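Local coordinates for protein glucokinase (Leishmania braziliensis MHOM/BR/75/M2904, PDB 6EDI) that probably phosphorylates D-glucose with ATP, acting as a two-domain glucokinase with the ASKHA fold, at residues Gln25-Leu30 with Lys97-His102; Glu90-Leu95 with Ser105-Val110. All coordinates share one frame; numbering follows the deposited sequence.

Interaction 1 of 2, residues Gln25-Leu30 with Lys97-His102; sequences QLALTL and KNLPDH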
loop_
_atom_site.group_PDB
_atom_site.type_symbol
_atom_site.label_atom_id
_atom_site.label_comp_id
_atom_site.label_asym_id
_atom_site.label_seq_id
_atom_site.Cartn_x
_atom_site.Cartn_y
_atom_site.Cartn_z
ATOM N N GLN A 25 38.757 -8.602 -13.045
ATOM C CA GLN A 25 39.292 -7.433 -12.340
ATOM C C GLN A 25 38.666 -7.221 -10.962
ATOM O O GLN A 25 38.963 -6.222 -10.315
ATOM C CB GLN A 25 39.055 -6.147 -13.137
ATOM C CG GLN A 25 39.693 -6.055 -14.515
ATOM C CD GLN A 25 39.180 -4.838 -15.282
ATOM O OE1 GLN A 25 37.967 -4.683 -15.490
ATOM N NE2 GLN A 25 40.098 -3.960 -15.686
ATOM N N LEU A 26 37.798 -8.132 -10.525
ATOM C CA LEU A 26 37.055 -7.935 -9.269
ATOM C C LEU A 26 37.945 -7.789 -8.031
ATOM O O LEU A 26 37.907 -6.761 -7.355
ATOM C CB LEU A 26 35.983 -9.016 -9.055
ATOM C CG LEU A 26 35.165 -8.951 -7.759
ATOM C CD1 LEU A 26 34.431 -7.630 -7.631
ATOM C CD2 LEU A 26 34.181 -10.108 -7.663
ATOM N N ALA A 27 38.741 -8.808 -7.726
ATOM C CA ALA A 27 39.556 -8.758 -6.511
ATOM C C ALA A 27 40.530 -7.586 -6.582
ATOM O O ALA A 27 40.760 -6.885 -5.605
ATOM C CB ALA A 27 40.298 -10.052 -6.333
ATOM N N LEU A 28 41.101 -7.396 -7.763
ATOM C CA LEU A 28 41.964 -6.263 -8.063
ATOM C C LEU A 28 41.324 -4.922 -7.686
ATOM O O LEU A 28 41.986 -4.012 -7.166
ATOM C CB LEU A 28 42.278 -6.313 -9.557
ATOM C CG LEU A 28 42.895 -5.195 -10.386
ATOM C CD1 LEU A 28 43.469 -5.815 -11.669
ATOM C CD2 LEU A 28 41.890 -4.104 -10.737
ATOM N N THR A 29 40.033 -4.809 -7.975
ATOM C CA THR A 29 39.265 -3.605 -7.706
ATOM C C THR A 29 38.967 -3.504 -6.214
ATOM O O THR A 29 39.078 -2.427 -5.620
ATOM C CB THR A 29 37.971 -3.625 -8.526
ATOM O OG1 THR A 29 38.294 -3.418 -9.906
ATOM C CG2 THR A 29 36.994 -2.539 -8.071
ATOM N N LEU A 30 38.608 -4.633 -5.610
ATOM C CA LEU A 30 38.350 -4.675 -4.171
ATOM C C LEU A 30 39.599 -4.364 -3.343
ATOM O O LEU A 30 39.531 -3.616 -2.366
ATOM C CB LEU A 30 37.775 -6.031 -3.768
ATOM C CG LEU A 30 36.353 -6.327 -4.221
ATOM C CD1 LEU A 30 35.987 -7.745 -3.856
ATOM C CD2 LEU A 30 35.390 -5.346 -3.569
ATOM N N LYS A 97 39.498 -17.457 -5.238
ATOM C CA LYS A 97 40.689 -17.727 -6.040
ATOM C C LYS A 97 41.626 -16.526 -6.155
ATOM O O LYS A 97 42.835 -16.698 -6.331
ATOM C CB LYS A 97 40.308 -18.176 -7.454
ATOM C CG LYS A 97 39.837 -19.618 -7.606
ATOM C CD LYS A 97 39.537 -19.883 -9.073
ATOM C CE LYS A 97 38.979 -21.271 -9.316
ATOM N NZ LYS A 97 38.805 -21.535 -10.774
ATOM N N ASN A 98 41.070 -15.316 -6.086
ATOM C CA ASN A 98 41.874 -14.104 -6.266
ATOM C C ASN A 98 41.968 -13.196 -5.036
ATOM O O ASN A 98 42.490 -12.085 -5.128
ATOM C CB ASN A 98 41.401 -13.297 -7.487
ATOM C CG ASN A 98 41.574 -14.050 -8.790
ATOM O OD1 ASN A 98 42.611 -13.945 -9.450
ATOM N ND2 ASN A 98 40.553 -14.810 -9.178
ATOM N N LEU A 99 41.487 -13.666 -3.889
ATOM C CA LEU A 99 41.730 -12.960 -2.633
ATOM C C LEU A 99 42.643 -13.805 -1.749
ATOM O O LEU A 99 42.540 -15.037 -1.738
ATOM C CB LEU A 99 40.421 -12.572 -1.921
ATOM C CG LEU A 99 39.653 -11.445 -2.627
ATOM C CD1 LEU A 99 38.276 -11.169 -2.053
ATOM C CD2 LEU A 99 40.479 -10.170 -2.610
ATOM N N PRO A 100 43.571 -13.145 -1.036
ATOM C CA PRO A 100 44.606 -13.844 -0.263
ATOM C C PRO A 100 44.028 -14.758 0.826
ATOM O O PRO A 100 44.570 -15.841 1.063
ATOM C CB PRO A 100 45.399 -12.697 0.375
ATOM C CG PRO A 100 45.098 -11.488 -0.470
ATOM C CD PRO A 100 43.685 -11.678 -0.915
ATOM N N ASP A 101 42.948 -14.321 1.474
ATOM C CA ASP A 101 42.290 -15.121 2.502
ATOM C C ASP A 101 41.040 -15.820 1.960
ATOM O O ASP A 101 40.101 -16.086 2.711
ATOM C CB ASP A 101 41.893 -14.229 3.677
ATOM C CG ASP A 101 40.783 -13.244 3.318
ATOM O OD1 ASP A 101 40.596 -12.958 2.113
ATOM O OD2 ASP A 101 40.096 -12.750 4.243
ATOM N N HIS A 102 41.031 -16.101 0.659
ATOM C CA HIS A 102 39.867 -16.681 -0.024
ATOM C C HIS A 102 38.628 -15.792 0.116
ATOM O O HIS A 102 37.494 -16.275 0.076
ATOM C CB HIS A 102 39.564 -18.100 0.480
ATOM C CG HIS A 102 40.686 -19.073 0.273
ATOM N ND1 HIS A 102 40.614 -20.389 0.685
ATOM C CD2 HIS A 102 41.906 -18.924 -0.296
ATOM C CE1 HIS A 102 41.741 -21.006 0.376
ATOM N NE2 HIS A 102 42.542 -20.141 -0.219
#
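A27, in the first turn of helix 26-32, pushes its methyl group against N98 and L99, where helix 84-98 runs out into a loop. Helix 26-32 thus packs on the C-terminal end of helix 84-98 and the loop after it, at the periphery of the N-terminal domain of the ASKHA fold, and all of the contact is van der Waals. The tight part is centred on the A27 methyl. A27 CB lies 3.2 Å from N98 O and 3.6 Å from N98 CB, close packing of a methyl on a carbonyl oxygen. With so small a side chain on the helix, the two backbones come close: A27 CA and N98 CA are 5.8 Å apart. A27 CB also touches L99 CD2 at 3.7 Å. L99 starts off pointing past the helix, but with CG anti to its own carbonyl carbon (chi1 -71°) the fork swings back toward A27.

The packing is looser beyond that fork, where L30 CD1 and L99 CD1 are 4.5 Å apart. L30 is buried and also packs on L95 and W36. N98 marks the solvent side. Beyond L99 a type I turn, closed by H102 N to L99 O, carries the chain away. Of the N98 side chain, CB is the atom that meets A27, while the amide turns back along its own helix and ND2 donates to H94 O.

Interaction 2 of 2, residues Glu90-Leu95 with Ser105-Val110; sequences EVLQHL and SFLRRV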
loop_
_atom_site.group_PDB
_atom_site.type_symbol
_atom_site.label_atom_id
_atom_site.label_comp_id
_atom_site.label_asym_id
_atom_site.label_seq_id
_atom_site.Cartn_x
_atom_site.Cartn_y
_atom_site.Cartn_z
ATOM N N GLU A 90 30.476 -17.861 -10.283
ATOM C CA GLU A 90 31.675 -17.263 -10.884
ATOM C C GLU A 90 32.245 -16.118 -10.043
ATOM O O GLU A 90 33.460 -15.932 -9.982
ATOM C CB GLU A 90 31.410 -16.763 -12.308
ATOM C CG GLU A 90 31.001 -17.831 -13.297
ATOM C CD GLU A 90 31.591 -17.601 -14.679
ATOM O OE1 GLU A 90 31.093 -16.723 -15.417
ATOM O OE2 GLU A 90 32.563 -18.305 -15.020
ATOM N N VAL A 91 31.369 -15.340 -9.410
ATOM C CA VAL A 91 31.819 -14.238 -8.559
ATOM C C VAL A 91 32.468 -14.808 -7.308
ATOM O O VAL A 91 33.555 -14.381 -6.890
ATOM C CB VAL A 91 30.650 -13.320 -8.151
ATOM C CG1 VAL A 91 31.097 -12.308 -7.093
ATOM C CG2 VAL A 91 30.086 -12.603 -9.365
ATOM N N LEU A 92 31.794 -15.796 -6.733
ATOM C CA LEU A 92 32.232 -16.418 -5.498
ATOM C C LEU A 92 33.549 -17.184 -5.697
ATOM O O LEU A 92 34.492 -16.997 -4.936
ATOM C CB LEU A 92 31.122 -17.318 -4.947
ATOM C CG LEU A 92 30.933 -17.369 -3.430
ATOM C CD1 LEU A 92 31.728 -16.273 -2.737
ATOM C CD2 LEU A 92 29.459 -17.272 -3.062
ATOM N N GLN A 93 33.627 -18.010 -6.739
ATOM C CA GLN A 93 34.865 -18.733 -7.035
ATOM C C GLN A 93 36.009 -17.770 -7.365
ATOM O O GLN A 93 37.172 -18.058 -7.075
ATOM C CB GLN A 93 34.671 -19.758 -8.167
ATOM C CG GLN A 93 33.555 -20.802 -7.932
ATOM C CD GLN A 93 33.581 -21.464 -6.553
ATOM O OE1 GLN A 93 32.543 -21.584 -5.893
ATOM N NE2 GLN A 93 34.757 -21.915 -6.124
ATOM N N HIS A 94 35.689 -16.618 -7.949
ATOM C CA HIS A 94 36.725 -15.632 -8.257
ATOM C C HIS A 94 37.276 -15.002 -6.988
ATOM O O HIS A 94 38.474 -14.746 -6.891
ATOM C CB HIS A 94 36.205 -14.518 -9.164
ATOM C CG HIS A 94 37.146 -13.357 -9.290
ATOM N ND1 HIS A 94 38.119 -13.294 -10.263
ATOM C CD2 HIS A 94 37.265 -12.220 -8.563
ATOM C CE1 HIS A 94 38.796 -12.167 -10.133
ATOM N NE2 HIS A 94 38.300 -11.496 -9.109
ATOM N N LEU A 95 36.392 -14.715 -6.032
ATOM C CA LEU A 95 36.812 -14.124 -4.768
ATOM C C LEU A 95 37.697 -15.074 -3.961
ATOM O O LEU A 95 38.667 -14.641 -3.346
ATOM C CB LEU A 95 35.606 -13.686 -3.930
ATOM C CG LEU A 95 34.756 -12.527 -4.454
ATOM C CD1 LEU A 95 33.553 -12.303 -3.530
ATOM C CD2 LEU A 95 35.581 -11.263 -4.567
ATOM N N SER A 105 37.745 -12.224 4.831
ATOM C CA SER A 105 37.509 -10.949 5.513
ATOM C C SER A 105 36.424 -10.117 4.817
ATOM O O SER A 105 35.739 -9.310 5.453
ATOM C CB SER A 105 38.802 -10.138 5.643
ATOM O OG SER A 105 39.270 -9.702 4.378
ATOM N N PHE A 106 36.264 -10.328 3.513
ATOM C CA PHE A 106 35.240 -9.625 2.741
ATOM C C PHE A 106 33.831 -10.172 3.000
ATOM O O PHE A 106 32.918 -9.435 3.384
ATOM C CB PHE A 106 35.565 -9.714 1.247
ATOM C CG PHE A 106 34.734 -8.801 0.391
ATOM C CD1 PHE A 106 34.925 -7.424 0.445
ATOM C CD2 PHE A 106 33.776 -9.314 -0.473
ATOM C CE1 PHE A 106 34.166 -6.567 -0.346
ATOM C CE2 PHE A 106 33.015 -8.469 -1.273
ATOM C CZ PHE A 106 33.213 -7.091 -1.204
ATOM N N LEU A 107 33.668 -11.473 2.787
ATOM C CA LEU A 107 32.362 -12.106 2.833
ATOM C C LEU A 107 31.735 -12.039 4.222
ATOM O O LEU A 107 30.517 -12.084 4.356
ATOM C CB LEU A 107 32.440 -13.557 2.345
ATOM C CG LEU A 107 32.770 -13.803 0.876
ATOM C CD1 LEU A 107 32.878 -15.298 0.588
ATOM C CD2 LEU A 107 31.726 -13.157 -0.040
ATOM N N ARG A 108 32.557 -11.935 5.260
ATOM C CA ARG A 108 32.003 -11.875 6.615
ATOM C C ARG A 108 31.294 -10.555 6.868
ATOM O O ARG A 108 30.534 -10.438 7.823
ATOM C CB ARG A 108 33.088 -12.063 7.673
ATOM C CG ARG A 108 33.810 -13.386 7.597
ATOM C CD ARG A 108 32.874 -14.574 7.392
ATOM N NE ARG A 108 33.645 -15.816 7.379
ATOM C CZ ARG A 108 34.325 -16.248 6.324
ATOM N NH1 ARG A 108 34.308 -15.538 5.202
ATOM N NH2 ARG A 108 35.019 -17.381 6.392
ATOM N N ARG A 109 31.551 -9.561 6.022
ATOM C CA ARG A 109 30.921 -8.255 6.184
ATOM C C ARG A 109 29.702 -8.070 5.286
ATOM O O ARG A 109 29.105 -6.996 5.273
ATOM C CB ARG A 109 31.934 -7.125 5.997
ATOM C CG ARG A 109 32.993 -7.065 7.107
ATOM C CD ARG A 109 34.027 -6.004 6.819
ATOM N NE ARG A 109 34.874 -6.370 5.687
ATOM C CZ ARG A 109 34.986 -5.664 4.567
ATOM N NH1 ARG A 109 34.304 -4.535 4.414
ATOM N NH2 ARG A 109 35.791 -6.087 3.599
ATOM N N VAL A 110 29.313 -9.130 4.577
ATOM C CA VAL A 110 28.129 -9.077 3.712
ATOM C C VAL A 110 26.904 -8.945 4.596
ATOM O O VAL A 110 26.567 -9.857 5.344
ATOM C CB VAL A 110 27.989 -10.326 2.799
ATOM C CG1 VAL A 110 26.690 -10.258 1.990
ATOM C CG2 VAL A 110 29.168 -10.436 1.849
#
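L107 is the side chain to follow, because it meets both leucines that helix 84-98 offers here. Its CB points toward that helix but stops short of it. With CG anti to the carbonyl carbon (chi1 -67°) and the chain extended beyond, the two methyls do the touching. L107 CD1 sits 3.7 Å from L92 CD1. L107 CD2 is shared, 4.1 Å from L92 CD1 and 4.0 Å from L95 CD1. L107 thus lies at a slant to both partners, its methyls meeting theirs.

L92 reaches it in an unusual shape: chi2 is 12°, so as modelled CD1 nearly eclipses CA, away from the usual staggered shapes, and this puts the methyl against L107. L95 CD1 has a second neighbour in F106, whose ring carbon CD2 is 4.3 Å away. The contact is purely apolar, and three of its four side chains are buried.

Behind it, R109 folds back on its own turn: R109 NE donates to S105 O (3.1 Å, N-H...O angle 153°), and the guanidinium also bonds to the carbonyls of W36 and G39.

The short helix 104-107 is the last step before strand 110-117, in the beta-alpha-beta crossover that leaves strand 67-75 and passes through helix 84-98. L92 and L107 both meet the loop at E145, whereas L95 and F106 face inward, touching L30 of helix 26-32 and F56 of strand 51-58, whose ring meets F106 edge-to-face.

In the fold
From the N terminus, edge strand 16-20 leads into helix 26-32, and interaction 1 brings 25-30 against 97-102, closing a long excursion through strands 41-48, 51-58 and 67-75 and helix 84-98. Interaction 2 opens inside that excursion, at 90-95, and closes past its end, at 105-110, spanning the end of helix 84-98 and the short connection to helix 104-107. The two therefore cross rather than nest, and helix 84-98 serves both. Their centres are about 8 Å apart. H94 joins them directly, its NE2 probably hydrogen-bonded to A27 N at the start of helix 26-32. Together they tie helices 26-32, 84-98 and 104-107 to one another beside the six-stranded sheet.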